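Local coordinates for protein NAD-dependent aldehyde dehydrogenase (Burkholderia multivorans, PDB 5UJU) that probably oxidises aldehydes to carboxylic acids, using NAD+ as the electron acceptor, at residues 440-445 with 460-465; 323-328 with 356-361. All blocks are in the same frame, centred on the assembly; numbering follows the deposited sequence.

How the interactions relate
Interactions 1 and 2 are two strand pairs of one mixed sheet, with centres about 11 Å apart. Strands 460-466 and 356-360 lie next to each other, so the four strands run side by side and parallel. The join is probably made by backbone hydrogen bonds at Ile357. Ile357 N lies 2.8 Å from Phe462 O, and Ile357 O lies 2.7 Å from Ile464 N. A sodium ion, bound at Gly348 and Gly458, lies near the start of the strands, about 6 Å from the side chain of Ile460 and about 9 Å from that of Asn356.

Interaction 1. Residues 440-445 with 460-465; sequences LVLQLD and ISFVIA
Ile460 meets Leu442 through a loose methyl contact, CG2 to CD1 at 4.4 Å. Its CA-H also points to Leu440 O. Ser461 N then donates to the same Leu440 O. Ser461 OG sits between its own backbone N and carbonyl carbon (chi1 59°). From there Ser461 OG reaches a water at 2.7 Å. That water donates to Leu440 O. The hydroxyl of a buried serine is thus tied back to the neighbouring strand. Val441 CG2 lies against the same OG. Ser461 O in turn accepts from Leu442 N. Phe462 lies side by side with Leu442 and Leu444, all three pointing the same way. Leu442 CD1 is 3.5 Å from Phe462 CE1, and Leu444 CD1 is 3.5 Å from Phe462 CD1. The two methyl groups straddle the plane of the ring at its CD1-CE1 bond, each approaching obliquely, while Trp456 meets the ring edge-to-face. The two strands belong to a beta-alpha-beta unit, with helix 449-452 between them. They are parallel neighbours in the mixed sheet, flanked by strands 418-421 and 356-360. Val463 is on the other face, with Ser461 and Val441. Val463 N donates to Leu442 O at 2.8 Å, and its O accepts the nearly straight bond from Leu444 N (169°). Val463 CG2 touches Val441 CG1 at 4.0 Å, and helix 373-388 covers Val463. Ile464 CG1 packs on Leu444 CB, and its CG2 lies by the Asp445 backbone. Ala465 N closes the pairing on Leu444 O. Its CB lies near Asp445 OD1, while Asp445 OD2 accepts from Ala447 N.

Interaction 2. Residues 323-328 with 356-361; sequences QIVIDS and NIYVPR
Gln323 and Tyr358 both turn CG anti to the carbonyl carbon (chi1 -70° and -57°), which brings their side chains together on one face of the sheet. The strands are parallel neighbours in the mixed sheet of the aldehyde dehydrogenase fold, linked through helix 332-344. Strand 487-491 lies on the other side of 323-326. Gln323 crosses Tyr358 obliquely. Gln323 CG is 3.8 Å from Tyr358 CE2, and Gln323 CD comes in at the ring edge, with the amide and ring planes 71° apart. Val325 CG2 touches Tyr358 CD2 on the same face, and helix 469-483 covers the tyrosine. Tyr358 OH receives a weak hydrogen bond from Asn356 ND2 at 3.4 Å; that ND2 donates to Phe452 O as well. Three backbone bonds join the strands. Ile324 N donates to Asn356 O at 2.7 Å. Tyr358 N donates to Ile324 O, and Ile326 N to Tyr358 O. The other face is aliphatic. Ile326 CD1 meets Ile357 CG2 at 3.7 Å, and Ile324 CD1 lies alongside Ile357 CG1. Ile326 CB also packs beside Val359 CG2, and both residues touch helix 373-388. The pairing stops at Pro360, which has no N-H to offer. The ring carbon Pro360 CD lies 3.3 Å from Ile326 O instead.

Interaction 1. Residues 440-445 with 460-465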
loop_
_atom_site.group_PDB
_atom_site.type_symbol
_atom_site.label_atom_id
_atom_site.label_comp_id
_atom_site.label_asym_id
_atom_site.label_seq_id
_atom_site.Cartn_x
_atom_site.Cartn_y
_atom_site.Cartn_z
ATOM N N LEU A 440 3.861 -39.202 2.733
ATOM C CA LEU A 440 4.063 -39.883 1.464
ATOM C C LEU A 440 5.211 -39.207 0.726
ATOM O O LEU A 440 5.185 -37.988 0.517
ATOM C CB LEU A 440 2.792 -39.834 0.615
ATOM C CG LEU A 440 2.905 -40.366 -0.821
ATOM C CD1 LEU A 440 3.120 -41.884 -0.836
ATOM C CD2 LEU A 440 1.667 -39.993 -1.582
ATOM N N VAL A 441 6.217 -39.990 0.337
ATOM C CA VAL A 441 7.371 -39.469 -0.383
ATOM C C VAL A 441 7.474 -40.196 -1.712
ATOM O O VAL A 441 7.513 -41.432 -1.748
ATOM C CB VAL A 441 8.680 -39.608 0.414
ATOM C CG1 VAL A 441 9.820 -38.981 -0.383
ATOM C CG2 VAL A 441 8.565 -38.912 1.783
ATOM N N LEU A 442 7.510 -39.429 -2.794
ATOM C CA LEU A 442 7.488 -39.974 -4.139
ATOM C C LEU A 442 8.743 -39.570 -4.896
ATOM O O LEU A 442 9.392 -38.567 -4.592
ATOM C CB LEU A 442 6.253 -39.494 -4.907
ATOM C CG LEU A 442 4.928 -39.814 -4.215
ATOM C CD1 LEU A 442 3.892 -38.752 -4.509
ATOM C CD2 LEU A 442 4.428 -41.169 -4.645
ATOM N N GLN A 443 9.081 -40.369 -5.898
ATOM C CA GLN A 443 10.166 -40.034 -6.803
ATOM C C GLN A 443 9.568 -39.583 -8.128
ATOM O O GLN A 443 8.692 -40.262 -8.678
ATOM C CB GLN A 443 11.097 -41.232 -7.026
ATOM C CG GLN A 443 12.211 -40.943 -8.020
ATOM C CD GLN A 443 13.181 -42.115 -8.203
ATOM O OE1 GLN A 443 13.381 -42.931 -7.304
ATOM N NE2 GLN A 443 13.779 -42.190 -9.375
ATOM N N LEU A 444 10.043 -38.443 -8.633
ATOM C CA LEU A 444 9.682 -37.960 -9.959
ATOM C C LEU A 444 10.939 -37.597 -10.743
ATOM O O LEU A 444 12.057 -37.578 -10.216
ATOM C CB LEU A 444 8.754 -36.745 -9.884
ATOM C CG LEU A 444 7.351 -37.072 -9.389
ATOM C CD1 LEU A 444 6.538 -35.782 -9.280
ATOM C CD2 LEU A 444 6.703 -38.061 -10.335
ATOM N N ASP A 445 10.735 -37.327 -12.025
ATOM C CA ASP A 445 11.739 -36.760 -12.907
ATOM C C ASP A 445 11.323 -35.339 -13.252
ATOM O O ASP A 445 10.150 -34.981 -13.136
ATOM C CB ASP A 445 11.899 -37.595 -14.186
ATOM C CG ASP A 445 13.000 -37.071 -15.091
ATOM O OD1 ASP A 445 14.188 -37.346 -14.808
ATOM O OD2 ASP A 445 12.675 -36.373 -16.076
ATOM N N ILE A 460 2.826 -34.643 1.619
ATOM C CA ILE A 460 3.131 -35.192 0.299
ATOM C C ILE A 460 4.371 -34.491 -0.235
ATOM O O ILE A 460 4.452 -33.260 -0.188
ATOM C CB ILE A 460 1.948 -34.987 -0.664
ATOM C CG1 ILE A 460 0.692 -35.674 -0.107
ATOM C CG2 ILE A 460 2.318 -35.410 -2.101
ATOM C CD1 ILE A 460 -0.633 -35.149 -0.694
ATOM N N SER A 461 5.337 -35.260 -0.743
ATOM C CA SER A 461 6.519 -34.617 -1.303
ATOM C C SER A 461 7.105 -35.434 -2.450
ATOM O O SER A 461 6.828 -36.631 -2.608
ATOM C CB SER A 461 7.586 -34.369 -0.236
ATOM O OG SER A 461 7.985 -35.578 0.385
ATOM N N PHE A 462 7.929 -34.751 -3.252
ATOM C CA PHE A 462 8.538 -35.311 -4.453
ATOM C C PHE A 462 10.042 -35.072 -4.406
ATOM O O PHE A 462 10.487 -33.925 -4.274
ATOM C CB PHE A 462 7.943 -34.675 -5.716
ATOM C CG PHE A 462 6.447 -34.564 -5.683
ATOM C CD1 PHE A 462 5.648 -35.673 -5.899
ATOM C CD2 PHE A 462 5.838 -33.349 -5.413
ATOM C CE1 PHE A 462 4.263 -35.570 -5.849
ATOM C CE2 PHE A 462 4.453 -33.243 -5.364
ATOM C CZ PHE A 462 3.669 -34.350 -5.575
ATOM N N VAL A 463 10.812 -36.152 -4.486
ATOM C CA VAL A 463 12.241 -36.088 -4.782
ATOM C C VAL A 463 12.366 -36.185 -6.301
ATOM O O VAL A 463 11.948 -37.179 -6.902
ATOM C CB VAL A 463 13.010 -37.214 -4.072
ATOM C CG1 VAL A 463 14.516 -37.084 -4.321
ATOM C CG2 VAL A 463 12.696 -37.190 -2.570
ATOM N N ILE A 464 12.885 -35.127 -6.923
ATOM C CA ILE A 464 12.751 -34.890 -8.360
ATOM C C ILE A 464 14.141 -34.871 -8.971
ATOM O O ILE A 464 14.987 -34.056 -8.575
ATOM C CB ILE A 464 12.014 -33.569 -8.648
ATOM C CG1 ILE A 464 10.614 -33.601 -8.034
ATOM C CG2 ILE A 464 11.970 -33.277 -10.160
ATOM C CD1 ILE A 464 10.001 -32.214 -7.852
ATOM N N ALA A 465 14.376 -35.760 -9.935
ATOM C CA ALA A 465 15.674 -35.847 -10.593
ATOM C C ALA A 465 15.770 -34.790 -11.690
ATOM O O ALA A 465 14.959 -34.776 -12.623
ATOM C CB ALA A 465 15.888 -37.247 -11.174
HETATM O O HOH W 1 6.149 -35.967 2.367
#

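Interaction 2. Residues 323-328 with 356-361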
loop_
_atom_site.group_PDB
_atom_site.type_symbol
_atom_site.label_atom_id
_atom_site.label_comp_id
_atom_site.label_asym_id
_atom_site.label_seq_id
_atom_site.Cartn_x
_atom_site.Cartn_y
_atom_site.Cartn_z
ATOM N N GLN A 323 10.158 -25.326 -2.151
ATOM C CA GLN A 323 11.142 -26.082 -2.914
ATOM C C GLN A 323 12.444 -26.204 -2.138
ATOM O O GLN A 323 12.813 -25.307 -1.377
ATOM C CB GLN A 323 11.407 -25.403 -4.261
ATOM C CG GLN A 323 10.243 -25.497 -5.234
ATOM C CD GLN A 323 10.406 -24.578 -6.431
ATOM O OE1 GLN A 323 10.597 -23.366 -6.286
ATOM N NE2 GLN A 323 10.356 -25.155 -7.623
ATOM N N ILE A 324 13.128 -27.339 -2.326
ATOM C CA ILE A 324 14.476 -27.556 -1.813
ATOM C C ILE A 324 15.374 -27.919 -2.991
ATOM O O ILE A 324 15.025 -28.792 -3.791
ATOM C CB ILE A 324 14.533 -28.673 -0.754
ATOM C CG1 ILE A 324 13.621 -28.376 0.438
ATOM C CG2 ILE A 324 15.951 -28.849 -0.253
ATOM C CD1 ILE A 324 13.642 -29.503 1.471
ATOM N N VAL A 325 16.524 -27.257 -3.093
ATOM C CA VAL A 325 17.536 -27.569 -4.096
ATOM C C VAL A 325 18.707 -28.213 -3.371
ATOM O O VAL A 325 19.335 -27.581 -2.511
ATOM C CB VAL A 325 17.985 -26.320 -4.871
ATOM C CG1 VAL A 325 19.191 -26.665 -5.750
ATOM C CG2 VAL A 325 16.845 -25.770 -5.744
ATOM N N ILE A 326 18.997 -29.472 -3.702
ATOM C CA ILE A 326 20.111 -30.201 -3.101
ATOM C C ILE A 326 21.234 -30.292 -4.127
ATOM O O ILE A 326 21.106 -30.962 -5.161
ATOM C CB ILE A 326 19.708 -31.594 -2.599
ATOM C CG1 ILE A 326 18.598 -31.483 -1.547
ATOM C CG2 ILE A 326 20.929 -32.270 -2.008
ATOM C CD1 ILE A 326 18.212 -32.804 -0.888
ATOM N N ASP A 327 22.337 -29.618 -3.832
ATOM C CA ASP A 327 23.517 -29.613 -4.687
ATOM C C ASP A 327 24.674 -30.399 -4.106
ATOM O O ASP A 327 25.353 -31.136 -4.837
ATOM C CB ASP A 327 23.988 -28.174 -4.935
ATOM C CG ASP A 327 25.343 -28.126 -5.628
ATOM O OD1 ASP A 327 25.379 -28.393 -6.848
ATOM O OD2 ASP A 327 26.370 -27.867 -4.950
ATOM N N SER A 328 24.937 -30.223 -2.813
ATOM C CA SER A 328 26.078 -30.830 -2.130
ATOM C C SER A 328 25.926 -30.558 -0.641
ATOM O O SER A 328 25.192 -29.653 -0.239
ATOM C CB SER A 328 27.406 -30.272 -2.664
ATOM O OG SER A 328 27.352 -28.848 -2.819
ATOM N N ASN A 356 8.767 -29.836 -3.066
ATOM C CA ASN A 356 9.606 -30.305 -4.164
ATOM C C ASN A 356 11.068 -30.306 -3.735
ATOM O O ASN A 356 11.575 -29.298 -3.230
ATOM C CB ASN A 356 9.410 -29.430 -5.402
ATOM C CG ASN A 356 7.984 -29.501 -5.957
ATOM O OD1 ASN A 356 7.133 -30.239 -5.459
ATOM N ND2 ASN A 356 7.726 -28.728 -6.992
ATOM N N ILE A 357 11.744 -31.435 -3.943
ATOM C CA ILE A 357 13.139 -31.605 -3.552
ATOM C C ILE A 357 13.924 -31.990 -4.807
ATOM O O ILE A 357 13.802 -33.119 -5.298
ATOM C CB ILE A 357 13.281 -32.660 -2.445
ATOM C CG1 ILE A 357 12.404 -32.267 -1.241
ATOM C CG2 ILE A 357 14.735 -32.809 -2.011
ATOM C CD1 ILE A 357 12.323 -33.322 -0.157
ATOM N N TYR A 358 14.706 -31.051 -5.341
ATOM C CA TYR A 358 15.425 -31.259 -6.594
ATOM C C TYR A 358 16.820 -31.801 -6.315
ATOM O O TYR A 358 17.570 -31.221 -5.521
ATOM C CB TYR A 358 15.520 -29.963 -7.399
ATOM C CG TYR A 358 14.184 -29.334 -7.708
ATOM C CD1 TYR A 358 13.326 -29.887 -8.661
ATOM C CD2 TYR A 358 13.773 -28.183 -7.042
ATOM C CE1 TYR A 358 12.093 -29.300 -8.936
ATOM C CE2 TYR A 358 12.553 -27.592 -7.319
ATOM C CZ TYR A 358 11.717 -28.149 -8.250
ATOM O OH TYR A 358 10.501 -27.547 -8.497
ATOM N N VAL A 359 17.165 -32.908 -6.972
ATOM C CA VAL A 359 18.462 -33.568 -6.816
ATOM C C VAL A 359 18.993 -33.911 -8.210
ATOM O O VAL A 359 18.227 -34.412 -9.047
ATOM C CB VAL A 359 18.335 -34.829 -5.937
ATOM C CG1 VAL A 359 19.705 -35.472 -5.665
ATOM C CG2 VAL A 359 17.585 -34.526 -4.609
ATOM N N PRO A 360 20.265 -33.649 -8.522
ATOM C CA PRO A 360 20.777 -34.029 -9.848
ATOM C C PRO A 360 20.674 -35.531 -10.035
ATOM O O PRO A 360 20.966 -36.307 -9.123
ATOM C CB PRO A 360 22.232 -33.553 -9.820
ATOM C CG PRO A 360 22.245 -32.475 -8.717
ATOM C CD PRO A 360 21.296 -32.991 -7.701
ATOM N N ARG A 361 20.216 -35.937 -11.222
ATOM C CA ARG A 361 20.095 -37.361 -11.508
ATOM C C ARG A 361 21.423 -38.090 -11.355
ATOM O O ARG A 361 21.431 -39.308 -11.125
ATOM C CB ARG A 361 19.548 -37.582 -12.920
ATOM C CG ARG A 361 20.520 -37.225 -14.029
ATOM C CD ARG A 361 19.867 -37.332 -15.404
ATOM N NE ARG A 361 18.751 -36.400 -15.535
ATOM C CZ ARG A 361 17.473 -36.743 -15.401
ATOM N NH1 ARG A 361 17.150 -38.005 -15.149
ATOM N NH2 ARG A 361 16.517 -35.825 -15.522
#